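Local coordinates for protein ADP-ribosyltransferase (Staphylococcus aureus, PDB 1OJQ) that binds NAD(+) and transfers its ADP-ribose unit to a protein, most likely a Rho-type GTPase as in other C3 exoenzymes, at residues Glu2-Thr7 with Thr77-Tyr82; Met31-Tyr36 with Lys170-Tyr175; Gly144-Gly149 with Pro176-Val181; Glu157-Thr162 with Ala207-Lys212. One frame throughout, in Å; residues are numbered along the deposited sequence.

Contact 1: residues Glu2-Thr7 with Thr77-Tyr82; sequences ETKNFT and TPDSVY
Lys4 and Val81 form a single beta bridge. Through it the N-terminal tail meets, at an angle, the start of strand 81-87, an outermost strand of the five-stranded mixed sheet of the ADP-ribosyltransferase fold. The backbone of Lys4 makes both bonds. Its N donates to Ser80 O at 2.8 Å, and its O accepts from Tyr82 N at 3.0 Å.

The side chains extend the grip. The hydroxyls of Thr3 and Ser80 meet tip to tip, with OG1 to OG 2.8 Å. Ser80 OG stands anti to its own N (chi1 163°), which carries it out to meet the threonine. The other branch of Thr3 leans obliquely on the Tyr82 ring, CG2 to CD1 3.7 Å. Asn5 sends its amide to the root of the same tyrosine. Asn5 ND2 is 3.3 Å from Tyr82 CB, and the amide plane stands 87° to the ring. That amide also bonds to Tyr84 OH, which fixes where it lies. The aliphatic part of Lys4 runs across Asp79, with CG 3.6 Å from Asp79 CB, while the aspartate's OD1 is bonded to Trp15 NE1 of helix 9-23. Trp15 also meets the Phe6 ring and touches Val81.

Two waters continue the pairing past the bridge. One joins Glu2 O to Ser80 N. The other takes the N-H of Phe6 and donates to Tyr82 O. Farther in, the Phe6 ring turns its edge to the valine, with Phe6 CE2 4.1 Å from Val81 CG2.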
loop_
_atom_site.group_PDB
_atom_site.type_symbol
_atom_site.label_atom_id
_atom_site.label_comp_id
_atom_site.label_asym_id
_atom_site.label_seq_id
_atom_site.Cartn_x
_atom_site.Cartn_y
_atom_site.Cartn_z
ATOM N N GLU A 2 4.430 7.408 20.122
ATOM C CA GLU A 2 3.466 6.378 19.715
ATOM C C GLU A 2 3.324 6.272 18.192
ATOM O O GLU A 2 3.559 7.210 17.450
ATOM C CB GLU A 2 2.089 6.647 20.314
ATOM C CG GLU A 2 1.992 6.594 21.826
ATOM C CD GLU A 2 2.625 7.775 22.529
ATOM O OE1 GLU A 2 3.368 7.532 23.507
ATOM O OE2 GLU A 2 2.408 8.948 22.149
ATOM N N THR A 3 2.898 5.105 17.739
ATOM C CA THR A 3 2.446 4.889 16.367
ATOM C C THR A 3 1.009 5.335 16.252
ATOM O O THR A 3 0.216 5.073 17.170
ATOM C CB THR A 3 2.603 3.395 16.032
ATOM O OG1 THR A 3 4.024 3.135 16.097
ATOM C CG2 THR A 3 2.097 3.003 14.653
ATOM N N LYS A 4 0.653 6.002 15.164
ATOM C CA LYS A 4 -0.734 6.409 14.941
ATOM C C LYS A 4 -1.501 5.305 14.230
ATOM O O LYS A 4 -0.938 4.569 13.412
ATOM C CB LYS A 4 -0.802 7.670 14.074
ATOM C CG LYS A 4 0.059 8.823 14.557
ATOM C CD LYS A 4 -0.624 9.653 15.614
ATOM C CE LYS A 4 -1.771 10.513 15.135
ATOM N NZ LYS A 4 -2.708 10.906 16.229
ATOM N N ASN A 5 -2.789 5.196 14.518
ATOM C CA ASN A 5 -3.647 4.263 13.802
ATOM C C ASN A 5 -5.029 4.897 13.700
ATOM O O ASN A 5 -5.590 5.141 14.769
ATOM C CB ASN A 5 -3.708 2.926 14.522
ATOM C CG ASN A 5 -4.446 1.889 13.687
ATOM O OD1 ASN A 5 -5.518 1.450 14.108
ATOM N ND2 ASN A 5 -3.942 1.515 12.527
ATOM N N PHE A 6 -5.530 5.161 12.501
ATOM C CA PHE A 6 -6.755 5.921 12.312
ATOM C C PHE A 6 -7.971 5.062 12.009
ATOM O O PHE A 6 -7.909 4.206 11.118
ATOM C CB PHE A 6 -6.592 6.931 11.151
ATOM C CG PHE A 6 -5.574 8.007 11.517
ATOM C CD1 PHE A 6 -5.941 9.095 12.300
ATOM C CD2 PHE A 6 -4.266 7.906 11.077
ATOM C CE1 PHE A 6 -5.002 10.059 12.630
ATOM C CE2 PHE A 6 -3.324 8.873 11.403
ATOM C CZ PHE A 6 -3.693 9.951 12.181
ATOM N N THR A 7 -9.057 5.345 12.726
ATOM C CA THR A 7 -10.352 4.782 12.361
ATOM C C THR A 7 -11.372 5.881 12.043
ATOM O O THR A 7 -12.420 5.616 11.444
ATOM C CB THR A 7 -10.944 3.882 13.462
ATOM O OG1 THR A 7 -11.079 4.630 14.683
ATOM C CG2 THR A 7 -10.008 2.718 13.736
ATOM N N THR A 77 6.573 11.136 6.929
ATOM C CA THR A 77 5.590 10.975 7.995
ATOM C C THR A 77 6.009 11.686 9.280
ATOM O O THR A 77 7.133 11.496 9.744
ATOM C CB THR A 77 5.376 9.475 8.312
ATOM O OG1 THR A 77 6.657 8.901 8.612
ATOM C CG2 THR A 77 4.817 8.734 7.101
ATOM N N PRO A 78 5.139 12.503 9.849
ATOM C CA PRO A 78 5.493 13.188 11.105
ATOM C C PRO A 78 5.373 12.289 12.323
ATOM O O PRO A 78 5.815 12.657 13.415
ATOM C CB PRO A 78 4.432 14.298 11.159
ATOM C CG PRO A 78 3.221 13.639 10.556
ATOM C CD PRO A 78 3.788 12.872 9.385
ATOM N N ASP A 79 4.774 11.113 12.187
ATOM C CA ASP A 79 4.696 10.093 13.231
ATOM C C ASP A 79 4.874 8.708 12.595
ATOM O O ASP A 79 4.575 8.561 11.414
ATOM C CB ASP A 79 3.365 10.063 13.970
ATOM C CG ASP A 79 2.946 11.402 14.553
ATOM O OD1 ASP A 79 2.150 12.142 13.942
ATOM O OD2 ASP A 79 3.449 11.716 15.653
ATOM N N SER A 80 5.298 7.735 13.391
ATOM C CA SER A 80 5.146 6.344 12.950
ATOM C C SER A 80 3.654 6.120 12.737
ATOM O O SER A 80 2.846 6.632 13.529
ATOM C CB SER A 80 5.744 5.421 13.998
ATOM O OG SER A 80 5.321 4.081 13.847
ATOM N N VAL A 81 3.230 5.408 11.695
ATOM C CA VAL A 81 1.783 5.278 11.473
ATOM C C VAL A 81 1.456 3.979 10.747
ATOM O O VAL A 81 2.311 3.538 9.967
ATOM C CB VAL A 81 1.255 6.470 10.632
ATOM C CG1 VAL A 81 2.009 6.585 9.309
ATOM C CG2 VAL A 81 -0.241 6.374 10.365
ATOM N N TYR A 82 0.281 3.388 10.983
ATOM C CA TYR A 82 -0.133 2.266 10.139
ATOM C C TYR A 82 -0.920 2.742 8.918
ATOM O O TYR A 82 -1.787 3.603 9.029
ATOM C CB TYR A 82 -1.045 1.275 10.876
ATOM C CG TYR A 82 -0.264 0.304 11.745
ATOM C CD1 TYR A 82 -0.178 0.494 13.113
ATOM C CD2 TYR A 82 0.376 -0.784 11.158
ATOM C CE1 TYR A 82 0.541 -0.400 13.889
ATOM C CE2 TYR A 82 1.098 -1.684 11.924
ATOM C CZ TYR A 82 1.163 -1.469 13.286
ATOM O OH TYR A 82 1.878 -2.358 14.054
HETATM O O HOH W 1 5.815 8.364 16.226
HETATM O O HOH W 2 -4.037 4.370 10.226
#

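Contact 2: residues Met31-Tyr36 with Lys170-Tyr175; sequences MAIYNY and KELTAY
This is a helix-to-loop contact. Ile33 and Tyr34 of helix 27-38 pack against the loop 170-175, between strands 165-166 and 180-183. No hydrogen bond joins the two segments directly.

Leu172 O is the atom the helix packs on most closely. The CA of Tyr34 is 3.0 Å from it, a short CA-H...O contact. Ile33 CG2 comes to 3.2 Å of Leu172 O from the neighbouring position on the helix. Tyr34 N is also close to this oxygen, but the angle is too poor for a bond. Ile33 CG2 touches Leu172 CB as well, at 4.1 Å, and the leucine also packs on Tyr25.

The segment 170-175 is consistent with the first part of the ADP-ribosylating toxin turn-turn (ARTT) loop of C3-type transferases, which leads into the strand carrying the NAD-binding Glu180.

Tyr34 contributes the largest surface to the contact. Its CG is anti to the backbone N (chi1 -168°), which swings the ring out alongside the loop. The ring lies obliquely to the backbone from Lys170 to Ala174. Its CE1 is 3.4 Å from Thr173 C, and farther out its OH reaches Ala174 CB at 3.7 Å.

One bend in the loop is an ST turn: Thr173 OG1 accepts from Tyr175 N at 3.0 Å, with an angle of 158°. Just past the helical segment, the NAD-binding Thr37 uses its OG1 twice, bonding to Tyr34 O and receiving the N-H of Ala174.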
loop_
_atom_site.group_PDB
_atom_site.type_symbol
_atom_site.label_atom_id
_atom_site.label_comp_id
_atom_site.label_asym_id
_atom_site.label_seq_id
_atom_site.Cartn_x
_atom_site.Cartn_y
_atom_site.Cartn_z
ATOM N N MET A 31 -0.362 17.463 -10.741
ATOM C CA MET A 31 -0.653 16.759 -11.978
ATOM C C MET A 31 -0.130 15.330 -11.953
ATOM O O MET A 31 -0.790 14.394 -12.414
ATOM C CB MET A 31 -0.022 17.497 -13.157
ATOM C CG MET A 31 -0.088 16.840 -14.517
ATOM S SD MET A 31 1.032 17.702 -15.669
ATOM C CE MET A 31 2.071 16.348 -16.206
ATOM N N ALA A 32 1.087 15.175 -11.439
ATOM C CA ALA A 32 1.685 13.851 -11.368
ATOM C C ALA A 32 0.876 12.933 -10.470
ATOM O O ALA A 32 0.624 11.795 -10.851
ATOM C CB ALA A 32 3.094 13.916 -10.783
ATOM N N ILE A 33 0.534 13.432 -9.275
ATOM C CA ILE A 33 -0.216 12.542 -8.379
ATOM C C ILE A 33 -1.569 12.227 -9.001
ATOM O O ILE A 33 -2.003 11.069 -9.018
ATOM C CB ILE A 33 -0.411 13.173 -6.992
ATOM C CG1 ILE A 33 0.919 13.401 -6.259
ATOM C CG2 ILE A 33 -1.384 12.379 -6.131
ATOM C CD1 ILE A 33 0.769 14.408 -5.121
ATOM N N TYR A 34 -2.260 13.235 -9.525
ATOM C CA TYR A 34 -3.609 12.997 -10.065
ATOM C C TYR A 34 -3.538 11.970 -11.187
ATOM O O TYR A 34 -4.289 11.000 -11.218
ATOM C CB TYR A 34 -4.265 14.289 -10.571
ATOM C CG TYR A 34 -5.739 14.092 -10.852
ATOM C CD1 TYR A 34 -6.694 14.319 -9.866
ATOM C CD2 TYR A 34 -6.192 13.674 -12.098
ATOM C CE1 TYR A 34 -8.045 14.142 -10.084
ATOM C CE2 TYR A 34 -7.543 13.492 -12.337
ATOM C CZ TYR A 34 -8.462 13.726 -11.340
ATOM O OH TYR A 34 -9.796 13.547 -11.596
ATOM N N ASN A 35 -2.649 12.185 -12.149
ATOM C CA ASN A 35 -2.540 11.253 -13.270
ATOM C C ASN A 35 -2.205 9.839 -12.810
ATOM O O ASN A 35 -2.698 8.871 -13.396
ATOM C CB ASN A 35 -1.505 11.736 -14.288
ATOM C CG ASN A 35 -2.039 12.895 -15.104
ATOM O OD1 ASN A 35 -3.253 13.102 -15.237
ATOM N ND2 ASN A 35 -1.116 13.679 -15.646
ATOM N N TYR A 36 -1.382 9.696 -11.777
ATOM C CA TYR A 36 -1.094 8.362 -11.250
ATOM C C TYR A 36 -2.369 7.700 -10.751
ATOM O O TYR A 36 -2.627 6.525 -11.049
ATOM C CB TYR A 36 0.007 8.421 -10.156
ATOM C CG TYR A 36 0.346 6.996 -9.742
ATOM C CD1 TYR A 36 1.249 6.262 -10.507
ATOM C CD2 TYR A 36 -0.230 6.397 -8.636
ATOM C CE1 TYR A 36 1.564 4.955 -10.143
ATOM C CE2 TYR A 36 0.073 5.091 -8.274
ATOM C CZ TYR A 36 0.975 4.382 -9.033
ATOM O OH TYR A 36 1.281 3.080 -8.684
ATOM N N LYS A 170 -9.024 17.002 -3.370
ATOM C CA LYS A 170 -9.776 16.767 -4.593
ATOM C C LYS A 170 -8.987 17.099 -5.841
ATOM O O LYS A 170 -9.356 16.578 -6.895
ATOM C CB LYS A 170 -11.084 17.566 -4.590
ATOM C CG LYS A 170 -12.002 17.241 -3.425
ATOM C CD LYS A 170 -13.174 16.367 -3.824
ATOM C CE LYS A 170 -13.714 15.590 -2.629
ATOM N NZ LYS A 170 -15.174 15.332 -2.760
ATOM N N GLU A 171 -7.939 17.906 -5.724
ATOM C CA GLU A 171 -7.135 18.197 -6.903
ATOM C C GLU A 171 -5.986 17.220 -7.103
ATOM O O GLU A 171 -5.271 17.284 -8.120
ATOM C CB GLU A 171 -6.628 19.638 -6.795
ATOM C CG GLU A 171 -5.383 19.768 -5.935
ATOM C CD GLU A 171 -5.692 19.784 -4.449
ATOM O OE1 GLU A 171 -4.764 20.104 -3.670
ATOM O OE2 GLU A 171 -6.829 19.484 -4.034
ATOM N N LEU A 172 -5.765 16.312 -6.150
ATOM C CA LEU A 172 -4.673 15.360 -6.176
ATOM C C LEU A 172 -5.124 13.946 -6.581
ATOM O O LEU A 172 -4.284 13.208 -7.100
ATOM C CB LEU A 172 -3.985 15.229 -4.808
ATOM C CG LEU A 172 -3.385 16.503 -4.212
ATOM C CD1 LEU A 172 -2.709 16.191 -2.878
ATOM C CD2 LEU A 172 -2.418 17.152 -5.191
ATOM N N THR A 173 -6.381 13.568 -6.317
ATOM C CA THR A 173 -6.775 12.176 -6.615
ATOM C C THR A 173 -8.082 12.063 -7.385
ATOM O O THR A 173 -9.027 12.798 -7.112
ATOM C CB THR A 173 -6.875 11.337 -5.319
ATOM O OG1 THR A 173 -7.236 9.991 -5.672
ATOM C CG2 THR A 173 -7.944 11.846 -4.378
ATOM N N ALA A 174 -8.115 11.141 -8.349
ATOM C CA ALA A 174 -9.314 10.837 -9.117
ATOM C C ALA A 174 -10.290 10.008 -8.283
ATOM O O ALA A 174 -11.436 9.771 -8.697
ATOM C CB ALA A 174 -8.951 10.118 -10.413
ATOM N N TYR A 175 -9.818 9.584 -7.109
ATOM C CA TYR A 175 -10.594 8.721 -6.223
ATOM C C TYR A 175 -10.647 9.239 -4.790
ATOM O O TYR A 175 -10.081 8.593 -3.903
ATOM C CB TYR A 175 -9.972 7.309 -6.219
ATOM C CG TYR A 175 -10.202 6.633 -7.556
ATOM C CD1 TYR A 175 -9.333 6.868 -8.619
ATOM C CD2 TYR A 175 -11.284 5.785 -7.741
ATOM C CE1 TYR A 175 -9.517 6.275 -9.855
ATOM C CE2 TYR A 175 -11.479 5.187 -8.978
ATOM C CZ TYR A 175 -10.603 5.432 -10.012
ATOM O OH TYR A 175 -10.800 4.836 -11.233
#

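Contact 3: residues Gly144-Gly149 with Pro176-Val181; sequences GAALAG and PGQQEV
Ala145 and Ala146 are the middle residues of a type II turn from Gly144 to Leu147, and the turn presents Ala145 O to the CA of Gln178 at 3.4 Å, a fairly straight CA-H...O contact (159° at the hydrogen). Both alanine methyls come down on the carbonyl of Gly177. Ala145 CB is 3.5 Å from Gly177 O, and Ala146 CB is 3.4 Å from the same oxygen. The chain of Gln178 runs out fully extended beyond CG (chi2 180°), which carries its amide past the turn to Leu147. There NE2 lies 3.5 Å from Leu147 CD2. A water joins the segments, accepting from Gln178 NE2 at 2.9 Å and donating to Ala146 O at 2.7 Å.

Gln178 and Glu180 make the Q-x-E motif at the end of the ARTT loop. In related C3 enzymes the glutamine is thought to recognise the target asparagine. Glu180 is an NAD(+)-binding residue of this protein, though none is bound here.

Asp168 holds the loop by accepting from the N-H groups of Gly177 and Gln179. Ala145, Leu147 and Gln178 all touch Gln140, an NAD(+)-binding residue of strand 137-140, while Gln179 reaches helix 9-23 and bonds to Thr13.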
loop_
_atom_site.group_PDB
_atom_site.type_symbol
_atom_site.label_atom_id
_atom_site.label_comp_id
_atom_site.label_asym_id
_atom_site.label_seq_id
_atom_site.Cartn_x
_atom_site.Cartn_y
_atom_site.Cartn_z
ATOM N N GLY A 144 -10.355 0.386 4.229
ATOM C CA GLY A 144 -11.621 0.272 3.530
ATOM C C GLY A 144 -12.359 1.560 3.257
ATOM O O GLY A 144 -13.521 1.606 2.827
ATOM N N ALA A 145 -11.708 2.695 3.498
ATOM C CA ALA A 145 -12.352 3.974 3.227
ATOM C C ALA A 145 -12.710 4.084 1.747
ATOM O O ALA A 145 -11.833 4.008 0.890
ATOM C CB ALA A 145 -11.437 5.120 3.639
ATOM N N ALA A 146 -14.007 4.271 1.479
ATOM C CA ALA A 146 -14.481 4.477 0.118
ATOM C C ALA A 146 -14.245 3.248 -0.758
ATOM O O ALA A 146 -14.381 3.371 -1.984
ATOM C CB ALA A 146 -13.803 5.700 -0.476
ATOM N N LEU A 147 -13.931 2.112 -0.152
ATOM C CA LEU A 147 -13.679 0.895 -0.911
ATOM C C LEU A 147 -14.496 -0.292 -0.399
ATOM O O LEU A 147 -14.769 -0.453 0.785
ATOM C CB LEU A 147 -12.186 0.543 -0.894
ATOM C CG LEU A 147 -11.295 1.520 -1.677
ATOM C CD1 LEU A 147 -9.828 1.265 -1.368
ATOM C CD2 LEU A 147 -11.570 1.412 -3.169
ATOM N N ALA A 148 -14.891 -1.150 -1.352
ATOM C CA ALA A 148 -15.564 -2.386 -0.961
ATOM C C ALA A 148 -14.631 -3.320 -0.208
ATOM O O ALA A 148 -13.425 -3.282 -0.447
ATOM C CB ALA A 148 -16.067 -3.128 -2.193
ATOM N N GLY A 149 -15.179 -4.175 0.647
ATOM C CA GLY A 149 -14.378 -5.159 1.341
ATOM C C GLY A 149 -13.616 -6.115 0.450
ATOM O O GLY A 149 -14.051 -6.488 -0.648
ATOM N N PRO A 176 -11.300 10.377 -4.602
ATOM C CA PRO A 176 -11.362 11.021 -3.285
ATOM C C PRO A 176 -12.060 10.156 -2.241
ATOM O O PRO A 176 -12.935 9.356 -2.556
ATOM C CB PRO A 176 -12.203 12.285 -3.506
ATOM C CG PRO A 176 -12.915 12.048 -4.793
ATOM C CD PRO A 176 -12.026 11.154 -5.622
ATOM N N GLY A 177 -11.642 10.331 -0.988
ATOM C CA GLY A 177 -12.320 9.654 0.093
ATOM C C GLY A 177 -11.651 8.370 0.519
ATOM O O GLY A 177 -12.057 7.798 1.527
ATOM N N GLN A 178 -10.625 7.937 -0.215
ATOM C CA GLN A 178 -9.907 6.726 0.142
ATOM C C GLN A 178 -8.844 6.948 1.214
ATOM O O GLN A 178 -8.210 5.961 1.612
ATOM C CB GLN A 178 -9.228 6.116 -1.103
ATOM C CG GLN A 178 -10.205 5.671 -2.183
ATOM C CD GLN A 178 -9.436 5.088 -3.360
ATOM O OE1 GLN A 178 -8.216 5.303 -3.432
ATOM N NE2 GLN A 178 -10.126 4.375 -4.234
ATOM N N GLN A 179 -8.648 8.196 1.651
ATOM C CA GLN A 179 -7.600 8.473 2.636
ATOM C C GLN A 179 -6.254 7.950 2.150
ATOM O O GLN A 179 -5.485 7.386 2.925
ATOM C CB GLN A 179 -7.991 7.847 3.985
ATOM C CG GLN A 179 -9.198 8.550 4.607
ATOM C CD GLN A 179 -8.915 9.974 5.049
ATOM O OE1 GLN A 179 -9.886 10.723 5.267
ATOM N NE2 GLN A 179 -7.682 10.397 5.224
ATOM N N GLU A 180 -5.968 8.123 0.864
ATOM C CA GLU A 180 -4.803 7.483 0.271
ATOM C C GLU A 180 -3.481 8.102 0.690
ATOM O O GLU A 180 -3.268 9.301 0.719
ATOM C CB GLU A 180 -4.903 7.486 -1.273
ATOM C CG GLU A 180 -3.714 6.702 -1.878
ATOM C CD GLU A 180 -3.879 6.379 -3.346
ATOM O OE1 GLU A 180 -4.964 6.620 -3.924
ATOM O OE2 GLU A 180 -2.895 5.863 -3.943
ATOM N N VAL A 181 -2.543 7.206 1.008
ATOM C CA VAL A 181 -1.138 7.559 1.213
ATOM C C VAL A 181 -0.332 6.875 0.116
ATOM O O VAL A 181 -0.486 5.651 -0.040
ATOM C CB VAL A 181 -0.642 7.132 2.604
ATOM C CG1 VAL A 181 0.862 7.245 2.739
ATOM C CG2 VAL A 181 -1.379 7.984 3.640
HETATM O O HOH W 3 -12.974 4.499 -4.016
#

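Contact 4: residues Glu157-Thr162 with Ala207-Lys212; sequences ELPKGT and AVVFKK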
loop_
_atom_site.group_PDB
_atom_site.type_symbol
_atom_site.label_atom_id
_atom_site.label_comp_id
_atom_site.label_asym_id
_atom_site.label_seq_id
_atom_site.Cartn_x
_atom_site.Cartn_y
_atom_site.Cartn_z
ATOM N N GLU A 157 3.210 -0.925 9.112
ATOM C CA GLU A 157 3.732 0.100 10.019
ATOM C C GLU A 157 4.794 0.936 9.304
ATOM O O GLU A 157 5.830 0.404 8.913
ATOM C CB GLU A 157 4.349 -0.546 11.262
ATOM C CG GLU A 157 4.640 0.450 12.381
ATOM C CD GLU A 157 5.571 -0.166 13.417
ATOM O OE1 GLU A 157 6.327 0.557 14.090
ATOM O OE2 GLU A 157 5.562 -1.400 13.562
ATOM N N LEU A 158 4.578 2.233 9.125
ATOM C CA LEU A 158 5.550 3.099 8.488
ATOM C C LEU A 158 6.405 3.781 9.555
ATOM O O LEU A 158 5.813 4.380 10.457
ATOM C CB LEU A 158 4.879 4.218 7.695
ATOM C CG LEU A 158 3.873 3.800 6.632
ATOM C CD1 LEU A 158 3.378 5.023 5.881
ATOM C CD2 LEU A 158 4.506 2.774 5.695
ATOM N N PRO A 159 7.704 3.708 9.461
ATOM C CA PRO A 159 8.546 4.416 10.442
ATOM C C PRO A 159 8.342 5.923 10.409
ATOM O O PRO A 159 8.049 6.523 9.372
ATOM C CB PRO A 159 9.966 4.112 9.959
ATOM C CG PRO A 159 9.860 2.872 9.130
ATOM C CD PRO A 159 8.507 2.945 8.480
ATOM N N LYS A 160 8.503 6.568 11.560
ATOM C CA LYS A 160 8.480 8.029 11.535
ATOM C C LYS A 160 9.590 8.537 10.635
ATOM O O LYS A 160 10.726 8.047 10.606
ATOM C CB LYS A 160 8.615 8.524 12.972
ATOM C CG LYS A 160 8.676 10.028 13.095
ATOM C CD LYS A 160 8.876 10.488 14.540
ATOM C CE LYS A 160 8.880 12.029 14.520
ATOM N NZ LYS A 160 8.667 12.523 15.911
ATOM N N GLY A 161 9.259 9.559 9.862
ATOM C CA GLY A 161 10.254 10.196 9.018
ATOM C C GLY A 161 10.505 9.514 7.691
ATOM O O GLY A 161 11.429 9.903 6.967
ATOM N N THR A 162 9.711 8.505 7.333
ATOM C CA THR A 162 9.866 7.879 6.009
ATOM C C THR A 162 9.115 8.679 4.942
ATOM O O THR A 162 8.131 9.385 5.222
ATOM C CB THR A 162 9.397 6.409 6.095
ATOM O OG1 THR A 162 9.961 5.649 5.027
ATOM C CG2 THR A 162 7.880 6.294 5.948
ATOM N N ALA A 207 2.899 -6.010 8.777
ATOM C CA ALA A 207 4.297 -5.919 8.365
ATOM C C ALA A 207 4.907 -4.561 8.706
ATOM O O ALA A 207 4.208 -3.565 8.930
ATOM C CB ALA A 207 4.400 -6.172 6.858
ATOM N N VAL A 208 6.230 -4.514 8.713
ATOM C CA VAL A 208 6.962 -3.278 8.964
ATOM C C VAL A 208 7.737 -2.814 7.733
ATOM O O VAL A 208 8.553 -3.569 7.209
ATOM C CB VAL A 208 7.944 -3.497 10.128
ATOM C CG1 VAL A 208 8.673 -2.204 10.466
ATOM C CG2 VAL A 208 7.150 -4.026 11.311
ATOM N N VAL A 209 7.468 -1.582 7.305
ATOM C CA VAL A 209 8.163 -1.007 6.151
ATOM C C VAL A 209 9.542 -0.489 6.524
ATOM O O VAL A 209 9.754 0.104 7.583
ATOM C CB VAL A 209 7.329 0.156 5.564
ATOM C CG1 VAL A 209 8.123 1.035 4.612
ATOM C CG2 VAL A 209 6.088 -0.368 4.836
ATOM N N PHE A 210 10.523 -0.695 5.661
ATOM C CA PHE A 210 11.865 -0.161 5.833
ATOM C C PHE A 210 11.832 1.336 5.502
ATOM O O PHE A 210 11.256 1.711 4.476
ATOM C CB PHE A 210 12.871 -0.855 4.927
ATOM C CG PHE A 210 13.336 -2.239 5.342
ATOM C CD1 PHE A 210 12.858 -2.851 6.489
ATOM C CD2 PHE A 210 14.263 -2.923 4.562
ATOM C CE1 PHE A 210 13.294 -4.117 6.856
ATOM C CE2 PHE A 210 14.695 -4.192 4.922
ATOM C CZ PHE A 210 14.196 -4.800 6.059
ATOM N N LYS A 211 12.403 2.175 6.342
ATOM C CA LYS A 211 12.427 3.604 6.046
ATOM C C LYS A 211 13.146 3.889 4.733
ATOM O O LYS A 211 14.197 3.318 4.408
ATOM C CB LYS A 211 13.130 4.336 7.185
ATOM C CG LYS A 211 13.114 5.861 7.095
ATOM C CD LYS A 211 13.502 6.338 8.490
ATOM C CE LYS A 211 12.988 7.701 8.873
ATOM N NZ LYS A 211 13.936 8.317 9.855
ATOM N N LYS A 212 12.542 4.825 3.987
ATOM C CA LYS A 212 13.132 5.354 2.774
ATOM C C LYS A 212 13.195 6.884 2.825
ATOM O O LYS A 212 14.116 7.423 2.181
ATOM C CB LYS A 212 12.368 4.948 1.501
ATOM C CG LYS A 212 12.665 3.510 1.098
ATOM C CD LYS A 212 11.809 3.042 -0.059
ATOM C CE LYS A 212 12.358 3.458 -1.410
ATOM N NZ LYS A 212 13.755 3.019 -1.658
ATOM O OXT LYS A 212 12.332 7.503 3.490
HETATM O O HOH W 4 13.075 9.657 4.704
#
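Thr162 places OG1 trans to the backbone nitrogen (chi1 -159°), which aims the hydroxyl oxygen at the backbone of the chain's last residue. Lys212 N donates to Thr162 OG1 at 2.9 Å, and the bond is almost straight at 172°. Lys211 also starts anti (chi1 -174°), which lays its CG 3.9 Å from Thr162 CB. The course of the lysine beyond that is doubtful. A water finishes this end, donating to both Gly161 O and the OXT of Lys212. The other carboxylate oxygen, Lys212 O, bonds to Lys163 NZ.

The ring edge of Pro159 abuts the oxygen end of the Val209 carbonyl, with Pro159 CG 3.2 Å from Val209 O. Leu158 and Val209 lie side by side and point the same way, their methyls meeting at 3.6 Å from CD2 to CG2. Glu157 and Val208 are paired likewise, with OE2 3.8 Å from Val208 CG2.

Backbone bonds fix the register. Glu157 N donates to Ala207 O at 2.8 Å, and Val209 N donates back to Glu157 O at 3.0 Å. Behind the contact, Thr77 OG1 donates to Pro159 O and accepts weak bonds from the N-H groups of Gly161 and Thr162.

Glu157 and Val208 thus form a parallel bridge between strands 152-158 and 203-209. These are adjacent inner strands of the mixed sheet of the ADP-ribosyltransferase fold, and the second of them leads to the C-terminus of the chain.

In the fold
Contacts 1 and 4 belong to one sheet. Their centres are about 10 Å apart, and they touch where Val81 O meets Leu158 N, since strands 81-87 and 152-158 are neighbours. Together they bring both chain ends to the same sheet. The second segments of contacts 2 and 3 follow each other on the way into strand 180-183. The centres of these contacts are about 14 Å apart, and Lys170 packs on Pro176. They lie by Thr37, Gln140 and Glu180, all NAD(+)-binding. Contacts 2 and 4 are about 24 Å apart between centres. Along the chain, contact 1 closes before contacts 3 and 4 open, while contact 2 crosses all three others, and contacts 3 and 4 cross as well.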